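Local coordinates for protein glutathione S-transferase (Burkholderia glumae, PDB 4ISD) that binds glutathione and probably conjugates it to electrophilic substrates, as glutathione S-transferases do, at residues E83-A87 with P88-A92; Q106-A109 with W110-D114; G164-I168 with A169-F173; L192-V195 with E196-W199. All coordinates share one frame; numbering follows the deposited sequence.

Overall arrangement
The four contacts follow one another along the chain without overlap. Interaction 1 lies where helix 74-84 gives way to the loop leading to helix 98-113, and so joins the thioredoxin-like N-terminal domain to the helical C-terminal domain. Interactions 2, 3 and 4 all belong to the helical domain: 2 on helix 98-113, 3 where a loop leads into helix 168-177, 4 on helix 189-199. Interaction 3 is central. It lies about 13 Å from interaction 2 and about 11 Å from interaction 4, centre to centre, and touches both: D172 meets Q108 and R112, and D170 meets Y194. It also packs against A92 of interaction 1. Interaction 2 lies at the glutathione site, and interactions 1 and 2 both reach the second subunit.

Interaction 1 (E83-A87 with P88-A92); sequences EVYPA and PHYAA
Y85 and Y90 form a T-shaped (edge-to-face) stack. The edge of Y85 points at the face of Y90. The ring centroids are 5.0 Å apart and the planes stand at 73°. Y85 CD1 leads the approach and lies 3.5 Å from Y90 CZ. Y85 CB adds a CH-pi contact over the Y90 ring, 3.7 Å from its centroid. The Y90 ring is swung back onto Y85 by a first torsion that sets CG opposite the carbonyl carbon (chi1 -69°).

Apolar contacts extend the packing. P86 CD is 4.4 Å from Y90 CD1, beside the stack. A87 CB meets A92 CB at 4.0 Å, so the two alanines touch across the bend.

The backbone closes the turn loosely. Y90 N gives a weak hydrogen bond to P86 O at 3.0 Å. A87 CA makes a CA-H...O contact of 3.1 Å with Y90 O. The peptide bond between A87 and P88 is cis, within the bend that brings Y90 back to Y85.

Y85 is the first residue to leave the helical path of helix 74-84. Its OH is hydrogen-bonded to H66, at the end of strand 63-66, and both tyrosines pack on L33, in the loop between helix 19-31 and strand 36-40. Just before the turn, E83 forms salt bridges to R101 and R105 of the second subunit. The turn thus starts the linker from helix 74-84 to helix 98-113.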
loop_
_atom_site.group_PDB
_atom_site.type_symbol
_atom_site.label_atom_id
_atom_site.label_comp_id
_atom_site.label_asym_id
_atom_site.label_seq_id
_atom_site.Cartn_x
_atom_site.Cartn_y
_atom_site.Cartn_z
ATOM N N GLU A 83 0.912 -3.491 -15.529
ATOM C CA GLU A 83 0.708 -4.861 -15.989
ATOM C C GLU A 83 -0.038 -4.894 -17.315
ATOM O O GLU A 83 0.240 -5.731 -18.183
ATOM C CB GLU A 83 -0.026 -5.691 -14.927
ATOM C CG GLU A 83 0.910 -6.533 -14.079
ATOM C CD GLU A 83 0.273 -7.046 -12.814
ATOM O OE1 GLU A 83 -0.955 -7.257 -12.809
ATOM O OE2 GLU A 83 1.007 -7.223 -11.816
ATOM N N VAL A 84 -0.980 -3.970 -17.462
ATOM C CA VAL A 84 -1.793 -3.860 -18.671
ATOM C C VAL A 84 -1.009 -3.177 -19.792
ATOM O O VAL A 84 -1.141 -3.523 -20.963
ATOM C CB VAL A 84 -3.091 -3.070 -18.386
ATOM C CG1 VAL A 84 -3.950 -2.964 -19.631
ATOM C CG2 VAL A 84 -3.867 -3.710 -17.229
ATOM N N TYR A 85 -0.183 -2.204 -19.433
ATOM C CA TYR A 85 0.646 -1.510 -20.421
ATOM C C TYR A 85 2.084 -1.597 -19.993
ATOM O O TYR A 85 2.614 -0.650 -19.443
ATOM C CB TYR A 85 0.231 -0.041 -20.555
ATOM C CG TYR A 85 -1.232 0.091 -20.865
ATOM C CD1 TYR A 85 -1.723 -0.192 -22.139
ATOM C CD2 TYR A 85 -2.139 0.446 -19.872
ATOM C CE1 TYR A 85 -3.077 -0.094 -22.411
ATOM C CE2 TYR A 85 -3.487 0.545 -20.134
ATOM C CZ TYR A 85 -3.954 0.273 -21.394
ATOM O OH TYR A 85 -5.302 0.386 -21.642
ATOM N N PRO A 86 2.724 -2.745 -20.239
ATOM C CA PRO A 86 4.087 -2.963 -19.734
ATOM C C PRO A 86 5.212 -2.490 -20.678
ATOM O O PRO A 86 5.014 -2.320 -21.885
ATOM C CB PRO A 86 4.135 -4.488 -19.585
ATOM C CG PRO A 86 3.268 -4.981 -20.739
ATOM C CD PRO A 86 2.186 -3.933 -20.935
ATOM N N ALA A 87 6.391 -2.270 -20.103
ATOM C CA ALA A 87 7.643 -2.234 -20.854
ATOM C C ALA A 87 7.759 -3.531 -21.639
ATOM O O ALA A 87 7.303 -4.575 -21.180
ATOM C CB ALA A 87 8.806 -2.103 -19.899
ATOM N N PRO A 88 8.370 -3.491 -22.823
ATOM C CA PRO A 88 8.955 -2.341 -23.533
ATOM C C PRO A 88 7.990 -1.632 -24.490
ATOM O O PRO A 88 8.397 -0.680 -25.158
ATOM C CB PRO A 88 10.096 -2.978 -24.330
ATOM C CG PRO A 88 9.605 -4.364 -24.616
ATOM C CD PRO A 88 8.726 -4.776 -23.451
ATOM N N HIS A 89 6.740 -2.086 -24.551
ATOM C CA HIS A 89 5.738 -1.477 -25.421
ATOM C C HIS A 89 5.358 -0.098 -24.869
ATOM O O HIS A 89 4.910 0.786 -25.612
ATOM C CB HIS A 89 4.485 -2.365 -25.512
ATOM C CG HIS A 89 4.737 -3.744 -26.046
ATOM N ND1 HIS A 89 5.332 -4.748 -25.299
ATOM C CD2 HIS A 89 4.448 -4.312 -27.245
ATOM C CE1 HIS A 89 5.414 -5.850 -26.018
ATOM N NE2 HIS A 89 4.880 -5.611 -27.210
ATOM N N TYR A 90 5.548 0.067 -23.562
ATOM C CA TYR A 90 5.151 1.267 -22.830
ATOM C C TYR A 90 6.201 1.587 -21.766
ATOM O O TYR A 90 6.862 0.686 -21.266
ATOM C CB TYR A 90 3.804 1.038 -22.123
ATOM C CG TYR A 90 2.609 0.911 -23.041
ATOM C CD1 TYR A 90 2.135 -0.343 -23.444
ATOM C CD2 TYR A 90 1.945 2.041 -23.508
ATOM C CE1 TYR A 90 1.029 -0.457 -24.289
ATOM C CE2 TYR A 90 0.846 1.933 -24.355
ATOM C CZ TYR A 90 0.389 0.685 -24.739
ATOM O OH TYR A 90 -0.703 0.592 -25.581
ATOM N N ALA A 91 6.347 2.856 -21.396
ATOM C CA ALA A 91 7.257 3.213 -20.302
ATOM C C ALA A 91 6.790 2.572 -18.990
ATOM O O ALA A 91 5.600 2.640 -18.649
ATOM C CB ALA A 91 7.334 4.705 -20.143
ATOM N N ALA A 92 7.725 1.960 -18.263
ATOM C CA ALA A 92 7.429 1.393 -16.949
ATOM C C ALA A 92 7.520 2.421 -15.834
ATOM O O ALA A 92 8.445 3.239 -15.793
ATOM C CB ALA A 92 8.353 0.226 -16.646
#

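Interaction 2 (Q106-A109 with W110-D114); sequences QLQA and WIRSD
Q108 O accepts two hydrogen bonds from R112. The backbone R112 N reaches it at 3.1 Å and the side-chain R112 NH1 at 3.0 Å. They come from opposite faces of the carbonyl plane. Q108 O lies in the guanidinium plane, and this bond, with those to D172, S74 and glutathione, holds the group's orientation. The Q108 and R112 side chains leave the helix together, with amide and guanidinium planes 78° apart. Both are held by D172: Q108 NE2 by a hydrogen bond, R112 NH1 by a salt bridge. R112 NH2 is hydrogen-bonded to S74 OG.

Two other side chains make hydrogen bonds here. S113 OG donates to A109 O at 2.7 Å, from above the carbonyl plane; its chi1 of 66° turns OG back over the helix. W110 NE1 hydrogen-bonds D114 OD2 at 2.7 Å, using the anti lone pair of the carboxylate.

On the apolar side L107 CD1 meets I111 CD1 at 3.9 Å, and both side chains pack on helix 168-177.

This C-terminal end of helix 98-113 lies between the glutathione site and the dimer interface. R112 NE is hydrogen-bonded to a bound glutathione. S113 OG makes a weak hydrogen bond to N1 of a glutathione and another hydrogen bond to R60 of the second subunit.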
loop_
_atom_site.group_PDB
_atom_site.type_symbol
_atom_site.label_atom_id
_atom_site.label_comp_id
_atom_site.label_asym_id
_atom_site.label_seq_id
_atom_site.Cartn_x
_atom_site.Cartn_y
_atom_site.Cartn_z
ATOM N N GLN A 106 7.886 -0.902 -1.293
ATOM C CA GLN A 106 8.078 -0.480 0.090
ATOM C C GLN A 106 7.920 1.032 0.302
ATOM O O GLN A 106 7.220 1.467 1.220
ATOM C CB GLN A 106 9.441 -0.911 0.595
ATOM C CG GLN A 106 9.856 -0.191 1.859
ATOM C CD GLN A 106 11.185 -0.692 2.382
ATOM O OE1 GLN A 106 11.236 -1.498 3.327
ATOM N NE2 GLN A 106 12.275 -0.227 1.761
ATOM N N LEU A 107 8.570 1.835 -0.537
ATOM C CA LEU A 107 8.524 3.287 -0.353
ATOM C C LEU A 107 7.087 3.827 -0.509
ATOM O O LEU A 107 6.611 4.589 0.348
ATOM C CB LEU A 107 9.521 3.991 -1.287
ATOM C CG LEU A 107 9.725 5.515 -1.246
ATOM C CD1 LEU A 107 9.928 6.036 0.177
ATOM C CD2 LEU A 107 10.910 5.920 -2.142
ATOM N N GLN A 108 6.401 3.402 -1.574
ATOM C CA GLN A 108 4.984 3.743 -1.799
ATOM C C GLN A 108 4.081 3.439 -0.602
ATOM O O GLN A 108 3.274 4.270 -0.196
ATOM C CB GLN A 108 4.438 3.021 -3.038
ATOM C CG GLN A 108 5.041 3.512 -4.349
ATOM C CD GLN A 108 4.083 3.365 -5.506
ATOM O OE1 GLN A 108 3.890 2.260 -6.027
ATOM N NE2 GLN A 108 3.454 4.481 -5.910
ATOM N N ALA A 109 4.216 2.245 -0.042
ATOM C CA ALA A 109 3.379 1.833 1.083
ATOM C C ALA A 109 3.725 2.625 2.335
ATOM O O ALA A 109 2.847 2.985 3.135
ATOM C CB ALA A 109 3.541 0.333 1.351
ATOM N N TRP A 110 5.016 2.871 2.518
ATOM C CA TRP A 110 5.464 3.572 3.704
ATOM C C TRP A 110 4.849 4.955 3.693
ATOM O O TRP A 110 4.206 5.371 4.663
ATOM C CB TRP A 110 6.982 3.675 3.733
ATOM C CG TRP A 110 7.507 4.191 5.037
ATOM C CD1 TRP A 110 6.907 4.102 6.268
ATOM C CD2 TRP A 110 8.733 4.903 5.238
ATOM N NE1 TRP A 110 7.696 4.707 7.222
ATOM C CE2 TRP A 110 8.822 5.202 6.613
ATOM C CE3 TRP A 110 9.769 5.292 4.394
ATOM C CZ2 TRP A 110 9.912 5.886 7.153
ATOM C CZ3 TRP A 110 10.841 5.966 4.932
ATOM C CH2 TRP A 110 10.906 6.260 6.301
ATOM N N ILE A 111 5.035 5.649 2.572
ATOM C CA ILE A 111 4.497 6.990 2.391
ATOM C C ILE A 111 3.003 7.022 2.698
ATOM O O ILE A 111 2.523 7.864 3.455
ATOM C CB ILE A 111 4.767 7.480 0.961
ATOM C CG1 ILE A 111 6.247 7.836 0.819
ATOM C CG2 ILE A 111 3.879 8.663 0.622
ATOM C CD1 ILE A 111 6.687 8.045 -0.595
ATOM N N ARG A 112 2.278 6.057 2.151
ATOM C CA ARG A 112 0.840 6.033 2.283
ATOM C C ARG A 112 0.330 5.602 3.663
ATOM O O ARG A 112 -0.872 5.725 3.930
ATOM C CB ARG A 112 0.270 5.097 1.222
ATOM C CG ARG A 112 0.314 5.651 -0.188
ATOM C CD ARG A 112 0.081 4.581 -1.235
ATOM N NE ARG A 112 0.021 5.164 -2.569
ATOM C CZ ARG A 112 1.076 5.638 -3.238
ATOM N NH1 ARG A 112 2.300 5.600 -2.695
ATOM N NH2 ARG A 112 0.905 6.158 -4.454
ATOM N N SER A 113 1.207 5.091 4.537
ATOM C CA SER A 113 0.741 4.529 5.818
ATOM C C SER A 113 1.482 5.023 7.069
ATOM O O SER A 113 1.251 4.522 8.172
ATOM C CB SER A 113 0.813 3.003 5.786
ATOM O OG SER A 113 2.163 2.574 5.692
ATOM N N ASP A 114 2.397 5.967 6.895
ATOM C CA ASP A 114 3.102 6.554 8.023
ATOM C C ASP A 114 2.997 8.066 7.884
ATOM O O ASP A 114 2.307 8.560 6.981
ATOM C CB ASP A 114 4.572 6.128 8.005
ATOM C CG ASP A 114 5.120 5.832 9.392
ATOM O OD1 ASP A 114 4.444 6.142 10.397
ATOM O OD2 ASP A 114 6.242 5.286 9.473
#

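Interaction 3 (G164-I168 with A169-F173); sequences GDWCI and ADTDF
This contact is the N-terminal start of helix 168-177, the place where glutathione transferases commonly carry an N-capping box of the form Ser/Thr-x-x-Asp. Here C167 stands where Ser or Thr is usual and D170 at the last position, so the match is partial. The Asp arm of the box is present: C167 N donates to D170 OD2 at 2.9 Å, with a nearly straight N-H...O angle of 167°. The anti lone pair of OD2 is used. The return arm differs, because D170 N donates to the backbone C167 O, at 3.0 Å and from above the carbonyl plane, and not to a side chain. A water also donates to D170 OD2, and to D165 O at 2.8 Å. The other carboxylate oxygen, D170 OD1, is hydrogen-bonded to Y194 OH and V162 N, so both oxygens of this buried group have partners.

W166 lies alongside the first turn. Its indole and the D170 carboxylate run antiparallel, their planes 42° apart. W166 NE1 gives a weak hydrogen bond of 3.4 Å to T171 OG1, which lies at the ring edge near its plane. I168 CD1 touches the same hydroxyl at 3.8 Å. C167 SG rests against A169 CB at 3.6 Å, placed there by its chi1 of 64°. Further on, D172 N hydrogen-bonds I168 O at 3.3 Å.

The start of the helix is enclosed by its neighbours. W166 and I168 pack on helix 19-31, C167 and A169 on helix 98-113. D172 is hydrogen-bonded to S23 of helix 19-31 and to Q108 of helix 98-113, and Q198 of helix 189-199 touches both W166 and D170.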
loop_
_atom_site.group_PDB
_atom_site.type_symbol
_atom_site.label_atom_id
_atom_site.label_comp_id
_atom_site.label_asym_id
_atom_site.label_seq_id
_atom_site.Cartn_x
_atom_site.Cartn_y
_atom_site.Cartn_z
ATOM N N GLY A 164 17.793 5.468 -9.202
ATOM C CA GLY A 164 18.493 5.746 -10.444
ATOM C C GLY A 164 17.482 6.250 -11.450
ATOM O O GLY A 164 17.062 7.408 -11.381
ATOM N N ASP A 165 17.062 5.378 -12.366
ATOM C CA ASP A 165 15.967 5.716 -13.270
ATOM C C ASP A 165 14.719 6.100 -12.482
ATOM O O ASP A 165 14.447 5.554 -11.395
ATOM C CB ASP A 165 15.657 4.554 -14.219
ATOM C CG ASP A 165 16.703 4.393 -15.314
ATOM O OD1 ASP A 165 17.344 5.399 -15.701
ATOM O OD2 ASP A 165 16.882 3.258 -15.789
ATOM N N TRP A 166 13.970 7.058 -13.015
ATOM C CA TRP A 166 12.728 7.479 -12.384
ATOM C C TRP A 166 11.770 6.301 -12.232
ATOM O O TRP A 166 11.696 5.432 -13.101
ATOM C CB TRP A 166 12.059 8.577 -13.204
ATOM C CG TRP A 166 10.708 8.969 -12.687
ATOM C CD1 TRP A 166 10.430 9.946 -11.774
ATOM C CD2 TRP A 166 9.445 8.405 -13.059
ATOM N NE1 TRP A 166 9.069 10.023 -11.549
ATOM C CE2 TRP A 166 8.449 9.086 -12.327
ATOM C CE3 TRP A 166 9.067 7.384 -13.933
ATOM C CZ2 TRP A 166 7.104 8.784 -12.450
ATOM C CZ3 TRP A 166 7.729 7.082 -14.049
ATOM C CH2 TRP A 166 6.765 7.775 -13.308
ATOM N N CYS A 167 11.061 6.262 -11.108
ATOM C CA CYS A 167 9.873 5.421 -10.986
ATOM C C CYS A 167 8.804 6.232 -10.258
ATOM O O CYS A 167 9.106 7.313 -9.726
ATOM C CB CYS A 167 10.169 4.089 -10.283
ATOM S SG CYS A 167 10.697 4.169 -8.558
ATOM N N ILE A 168 7.568 5.728 -10.248
ATOM C CA ILE A 168 6.456 6.451 -9.631
ATOM C C ILE A 168 6.697 6.718 -8.142
ATOM O O ILE A 168 6.143 7.668 -7.588
ATOM C CB ILE A 168 5.079 5.733 -9.831
ATOM C CG1 ILE A 168 3.938 6.688 -9.485
ATOM C CG2 ILE A 168 4.980 4.442 -9.012
ATOM C CD1 ILE A 168 3.978 7.964 -10.293
ATOM N N ALA A 169 7.537 5.899 -7.505
ATOM C CA ALA A 169 7.881 6.088 -6.093
ATOM C C ALA A 169 8.518 7.438 -5.841
ATOM O O ALA A 169 8.324 8.004 -4.766
ATOM C CB ALA A 169 8.804 4.997 -5.607
ATOM N N ASP A 170 9.272 7.937 -6.834
ATOM C CA ASP A 170 9.978 9.225 -6.744
ATOM C C ASP A 170 9.036 10.421 -6.698
ATOM O O ASP A 170 9.262 11.356 -5.930
ATOM C CB ASP A 170 10.968 9.415 -7.895
ATOM C CG ASP A 170 12.106 8.417 -7.855
ATOM O OD1 ASP A 170 12.875 8.462 -6.867
ATOM O OD2 ASP A 170 12.235 7.600 -8.811
ATOM N N THR A 171 7.994 10.401 -7.528
ATOM C CA THR A 171 6.961 11.436 -7.457
ATOM C C THR A 171 6.350 11.433 -6.060
ATOM O O THR A 171 6.179 12.484 -5.438
ATOM C CB THR A 171 5.817 11.178 -8.445
ATOM O OG1 THR A 171 6.355 10.877 -9.736
ATOM C CG2 THR A 171 4.913 12.398 -8.544
ATOM N N ASP A 172 6.028 10.234 -5.576
ATOM C CA ASP A 172 5.399 10.078 -4.275
ATOM C C ASP A 172 6.295 10.602 -3.174
ATOM O O ASP A 172 5.836 11.309 -2.269
ATOM C CB ASP A 172 5.082 8.606 -4.021
ATOM C CG ASP A 172 3.903 8.130 -4.825
ATOM O OD1 ASP A 172 3.202 9.002 -5.407
ATOM O OD2 ASP A 172 3.678 6.896 -4.860
ATOM N N PHE A 173 7.577 10.246 -3.265
ATOM C CA PHE A 173 8.573 10.675 -2.292
ATOM C C PHE A 173 8.708 12.198 -2.308
ATOM O O PHE A 173 8.694 12.845 -1.251
ATOM C CB PHE A 173 9.929 10.040 -2.597
ATOM C CG PHE A 173 10.862 10.025 -1.430
ATOM C CD1 PHE A 173 10.367 10.050 -0.134
ATOM C CD2 PHE A 173 12.232 9.975 -1.622
ATOM C CE1 PHE A 173 11.213 10.023 0.950
ATOM C CE2 PHE A 173 13.091 9.960 -0.542
ATOM C CZ PHE A 173 12.579 9.984 0.750
HETATM O O HOH W 1 14.019 5.899 -8.599
#

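Interaction 4 (L192-V195 with E196-W199); sequences LRYV and ERQW
R197 N donates to R193 O at 2.7 Å with an almost straight N-H...O angle of 176°. It is one of four consecutive i to i+4 bonds here. Q198 N to Y194 O, at 2.9 Å, is nearly as straight.

The R197 side chain bends at chi3 (-61°) and folds back over the helix. Its guanidinium lays one face on Y194 CA, which is 3.6 Å from R197 CZ. R197 NH1 comes to the edge of the Y194 ring, 3.8 Å from Y194 CD1, and the two planes are nearly perpendicular, at 87°. R197 NH1 is then anchored by a hydrogen bond to Y160 O. One turn earlier, R193 NH2 forms a salt bridge with D157, and a long, weak ion pair links R197 to the same carboxylate.

The segments make up most of helix 189-199, which packs its Y194 and Q198 side against helix 168-177 in the all-helical domain of the GST fold. Q198 sits on the Y194 ring. Q198 CG lies over the ring centre as a CH-pi contact, 3.9 Å from the centroid, while Y194 OH is hydrogen-bonded to D170 OD1.

V195 and W199 leave the same flank of the helix together. V195 CG1 touches W199 CD1 at 3.6 Å, and V195 O lies at the indole edge in its plane. W199 NE1 is hydrogen-bonded to N178, while its ring packs on V204 and V208 of helix 202-212.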
loop_
_atom_site.group_PDB
_atom_site.type_symbol
_atom_site.label_atom_id
_atom_site.label_comp_id
_atom_site.label_asym_id
_atom_site.label_seq_id
_atom_site.Cartn_x
_atom_site.Cartn_y
_atom_site.Cartn_z
ATOM N N LEU A 192 16.533 19.071 -1.513
ATOM C CA LEU A 192 15.869 20.189 -2.175
ATOM C C LEU A 192 15.958 20.024 -3.688
ATOM O O LEU A 192 14.978 20.243 -4.403
ATOM C CB LEU A 192 16.516 21.514 -1.769
ATOM C CG LEU A 192 16.324 21.901 -0.301
ATOM C CD1 LEU A 192 16.960 23.262 -0.031
ATOM C CD2 LEU A 192 14.835 21.868 0.110
ATOM N N ARG A 193 17.135 19.620 -4.167
ATOM C CA ARG A 193 17.362 19.453 -5.599
ATOM C C ARG A 193 16.505 18.325 -6.165
ATOM O O ARG A 193 15.834 18.492 -7.181
ATOM C CB ARG A 193 18.845 19.207 -5.882
ATOM C CG ARG A 193 19.700 20.481 -5.793
ATOM C CD ARG A 193 21.126 20.249 -6.273
ATOM N NE ARG A 193 21.966 19.620 -5.253
ATOM C CZ ARG A 193 22.614 20.293 -4.303
ATOM N NH1 ARG A 193 22.504 21.614 -4.231
ATOM N NH2 ARG A 193 23.376 19.654 -3.425
ATOM N N TYR A 194 16.529 17.188 -5.481
ATOM C CA TYR A 194 15.682 16.052 -5.795
ATOM C C TYR A 194 14.215 16.470 -5.948
ATOM O O TYR A 194 13.587 16.211 -6.988
ATOM C CB TYR A 194 15.829 14.998 -4.702
ATOM C CG TYR A 194 14.886 13.835 -4.831
ATOM C CD1 TYR A 194 15.217 12.733 -5.606
ATOM C CD2 TYR A 194 13.672 13.823 -4.155
ATOM C CE1 TYR A 194 14.360 11.660 -5.723
ATOM C CE2 TYR A 194 12.805 12.754 -4.259
ATOM C CZ TYR A 194 13.154 11.674 -5.047
ATOM O OH TYR A 194 12.296 10.605 -5.156
ATOM N N VAL A 195 13.675 17.133 -4.931
ATOM C CA VAL A 195 12.297 17.598 -4.995
ATOM C C VAL A 195 12.074 18.477 -6.235
ATOM O O VAL A 195 11.067 18.347 -6.939
ATOM C CB VAL A 195 11.937 18.387 -3.738
ATOM C CG1 VAL A 195 10.535 18.967 -3.861
ATOM C CG2 VAL A 195 12.071 17.503 -2.497
ATOM N N GLU A 196 13.032 19.356 -6.512
ATOM C CA GLU A 196 12.916 20.291 -7.625
ATOM C C GLU A 196 12.926 19.528 -8.948
ATOM O O GLU A 196 12.070 19.748 -9.816
ATOM C CB GLU A 196 14.053 21.311 -7.582
ATOM C CG GLU A 196 13.868 22.494 -8.542
ATOM C CD GLU A 196 15.042 23.455 -8.547
ATOM O OE1 GLU A 196 15.869 23.414 -7.609
ATOM O OE2 GLU A 196 15.135 24.262 -9.495
ATOM N N ARG A 197 13.904 18.638 -9.077
ATOM C CA ARG A 197 14.066 17.715 -10.199
ATOM C C ARG A 197 12.737 17.012 -10.510
ATOM O O ARG A 197 12.239 17.048 -11.649
ATOM C CB ARG A 197 15.068 16.663 -9.730
ATOM C CG ARG A 197 16.031 16.112 -10.729
ATOM C CD ARG A 197 16.878 15.025 -10.022
ATOM N NE ARG A 197 17.655 15.560 -8.901
ATOM C CZ ARG A 197 18.239 14.822 -7.956
ATOM N NH1 ARG A 197 18.115 13.500 -7.962
ATOM N NH2 ARG A 197 18.936 15.413 -6.983
ATOM N N GLN A 198 12.180 16.372 -9.478
ATOM C CA GLN A 198 10.958 15.579 -9.593
ATOM C C GLN A 198 9.702 16.391 -9.935
ATOM O O GLN A 198 8.846 15.908 -10.670
ATOM C CB GLN A 198 10.729 14.753 -8.320
ATOM C CG GLN A 198 11.799 13.690 -8.042
ATOM C CD GLN A 198 12.021 12.754 -9.220
ATOM O OE1 GLN A 198 11.090 12.464 -9.966
ATOM N NE2 GLN A 198 13.263 12.292 -9.404
ATOM N N TRP A 199 9.582 17.603 -9.396
ATOM C CA TRP A 199 8.481 18.511 -9.773
ATOM C C TRP A 199 8.573 19.048 -11.210
ATOM O O TRP A 199 7.597 19.587 -11.734
ATOM C CB TRP A 199 8.388 19.696 -8.803
ATOM C CG TRP A 199 7.539 19.411 -7.622
ATOM C CD1 TRP A 199 7.946 18.937 -6.405
ATOM C CD2 TRP A 199 6.112 19.558 -7.541
ATOM N NE1 TRP A 199 6.857 18.789 -5.570
ATOM C CE2 TRP A 199 5.724 19.165 -6.245
ATOM C CE3 TRP A 199 5.131 19.990 -8.440
ATOM C CZ2 TRP A 199 4.397 19.198 -5.828
ATOM C CZ3 TRP A 199 3.826 20.016 -8.029
ATOM C CH2 TRP A 199 3.464 19.617 -6.733
#